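Local coordinates for protein STING-associated CdnE c-di-GMP synthase (Flavobacteriaceae, PDB 6WT8) that is a bacterial CD-NTase that synthesises c-di-GMP, a cyclic dinucleotide probably sensed by a partner STING protein in CBASS antiphage defence, at residues P268-K273 / I343-Q348. Residues are numbered along the deposited sequence; the frame is centred on the assembly and turned at random.
Sequences PHIENK and IEFLSQ
H269 and F345 bring a short loop against the helix that runs through 343-348. The CB of H269 stands over the centre of the phenyl ring, 3.4 Å from the centroid of F345 and only 6° off its normal, a CH-pi contact in which this one carbon lies within 3.8 Å of all six ring atoms. Further out along H269, CG meets CE1 of F345 at 3.7 Å and ND1 lies 3.8 Å from CD1 of F345. The imidazole lies nearly parallel to the phenyl plane, at 22°, but the rings are slid so far apart that they barely overlap. With CG of H269 anti to its carbonyl carbon (chi1 -55°), ND1 also faces a water that donates to O of F345 at 2.9 Å, although the link from this water to ND1 is long and weak. Next along the loop, I270 extends its CD1 to 3.8 Å from CB of F345 and to 3.6 Å from CD2 of L346, so its tip lies between the root of F345 and the branched end of L346. Replacing F345 with an alanine keeps the CB that touches I270 but would probably leave CB of H269 without its aromatic face and open a gap where the phenyl lay, leaving the imidazole freer to turn. I270 and L346 both also rest on K264 of helix 253-266, and L346 reaches I263 there as well as L309 of helix 300-314. The loop leading from helix 253-266 to helix 278-287 thus packs on helix 336-360 within the all-helical part of the chain, apart from the mixed sheet.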
# COMPACT_ATOMS: atom_id res chain seq x y z
N PRO A 268 3.41 20.73 -9.09
CA PRO A 268 4.70 20.93 -9.76
C PRO A 268 5.85 21.21 -8.81
O PRO A 268 7.02 21.11 -9.21
CB PRO A 268 4.42 22.10 -10.70
CG PRO A 268 3.31 22.87 -9.99
CD PRO A 268 2.44 21.79 -9.35
N HIS A 269 5.55 21.51 -7.56
CA HIS A 269 6.55 21.80 -6.54
C HIS A 269 7.07 20.55 -5.84
O HIS A 269 7.99 20.68 -5.02
CB HIS A 269 5.93 22.75 -5.51
CG HIS A 269 5.37 23.99 -6.13
ND1 HIS A 269 4.05 24.39 -5.98
CD2 HIS A 269 5.96 24.93 -6.91
CE1 HIS A 269 3.87 25.52 -6.63
NE2 HIS A 269 5.01 25.87 -7.20
N ILE A 270 6.54 19.37 -6.15
CA ILE A 270 6.93 18.13 -5.47
C ILE A 270 7.46 17.15 -6.51
O ILE A 270 6.75 16.82 -7.47
CB ILE A 270 5.73 17.53 -4.69
CG1 ILE A 270 5.26 18.53 -3.62
CG2 ILE A 270 6.15 16.19 -4.00
CD1 ILE A 270 3.86 18.14 -2.97
N GLU A 271 8.67 16.62 -6.27
CA GLU A 271 9.23 15.57 -7.10
C GLU A 271 8.43 14.29 -6.94
O GLU A 271 8.00 13.96 -5.84
CB GLU A 271 10.67 15.29 -6.68
CG GLU A 271 11.56 16.50 -6.82
CD GLU A 271 11.89 16.77 -8.27
OE1 GLU A 271 11.83 15.82 -9.09
OE2 GLU A 271 12.22 17.93 -8.60
N ASN A 272 8.24 13.53 -8.04
CA ASN A 272 7.46 12.30 -7.93
C ASN A 272 8.09 11.32 -6.95
O ASN A 272 7.38 10.65 -6.19
CB ASN A 272 7.30 11.62 -9.29
CG ASN A 272 6.39 10.38 -9.23
OD1 ASN A 272 5.40 10.36 -8.49
ND2 ASN A 272 6.74 9.33 -9.98
N LYS A 273 9.40 11.23 -6.91
CA LYS A 273 10.01 10.26 -6.01
C LYS A 273 10.77 11.01 -4.93
O LYS A 273 11.98 10.90 -4.78
CB LYS A 273 10.90 9.26 -6.79
CG LYS A 273 10.11 8.40 -7.78
CD LYS A 273 8.98 7.61 -7.12
CE LYS A 273 8.22 6.78 -8.18
NZ LYS A 273 7.20 5.82 -7.63
N ILE A 343 4.82 18.28 2.61
CA ILE A 343 3.52 18.43 3.29
C ILE A 343 3.03 19.87 3.13
O ILE A 343 1.84 20.10 2.90
CB ILE A 343 3.63 18.05 4.78
CG1 ILE A 343 4.12 16.60 4.92
CG2 ILE A 343 2.29 18.27 5.54
CD1 ILE A 343 3.18 15.59 4.29
N GLU A 344 3.93 20.86 3.29
CA GLU A 344 3.52 22.26 3.11
C GLU A 344 3.00 22.53 1.68
O GLU A 344 1.98 23.22 1.51
CB GLU A 344 4.67 23.22 3.43
CG GLU A 344 5.03 23.24 4.90
CD GLU A 344 6.34 23.97 5.22
OE1 GLU A 344 6.83 24.77 4.38
OE2 GLU A 344 6.89 23.71 6.31
N PHE A 345 3.67 22.03 0.64
CA PHE A 345 3.14 22.22 -0.71
C PHE A 345 1.82 21.51 -0.88
O PHE A 345 0.90 22.04 -1.55
CB PHE A 345 4.18 21.73 -1.75
CG PHE A 345 5.30 22.70 -1.98
CD1 PHE A 345 5.03 24.02 -2.30
CD2 PHE A 345 6.63 22.28 -1.89
CE1 PHE A 345 6.09 24.90 -2.58
CE2 PHE A 345 7.67 23.17 -2.17
CZ PHE A 345 7.39 24.47 -2.47
N LEU A 346 1.66 20.33 -0.30
CA LEU A 346 0.36 19.65 -0.40
C LEU A 346 -0.72 20.46 0.31
O LEU A 346 -1.84 20.57 -0.20
CB LEU A 346 0.42 18.26 0.24
CG LEU A 346 1.23 17.23 -0.51
CD1 LEU A 346 1.20 15.94 0.32
CD2 LEU A 346 0.66 16.94 -1.90
N SER A 347 -0.42 21.01 1.48
CA SER A 347 -1.44 21.78 2.19
C SER A 347 -1.81 23.03 1.41
O SER A 347 -2.99 23.42 1.41
CB SER A 347 -0.94 22.09 3.59
OG SER A 347 0.03 23.10 3.54
N GLN A 348 -0.86 23.64 0.70
CA GLN A 348 -1.19 24.79 -0.14
C GLN A 348 -2.13 24.40 -1.28
O GLN A 348 -3.06 25.16 -1.60
CB GLN A 348 0.11 25.39 -0.67
CG GLN A 348 0.94 26.09 0.42
CD GLN A 348 2.38 26.52 -0.04
OE1 GLN A 348 3.24 26.89 0.79
NE2 GLN A 348 2.63 26.48 -1.35
O HOH W 1 1.62 23.81 -3.72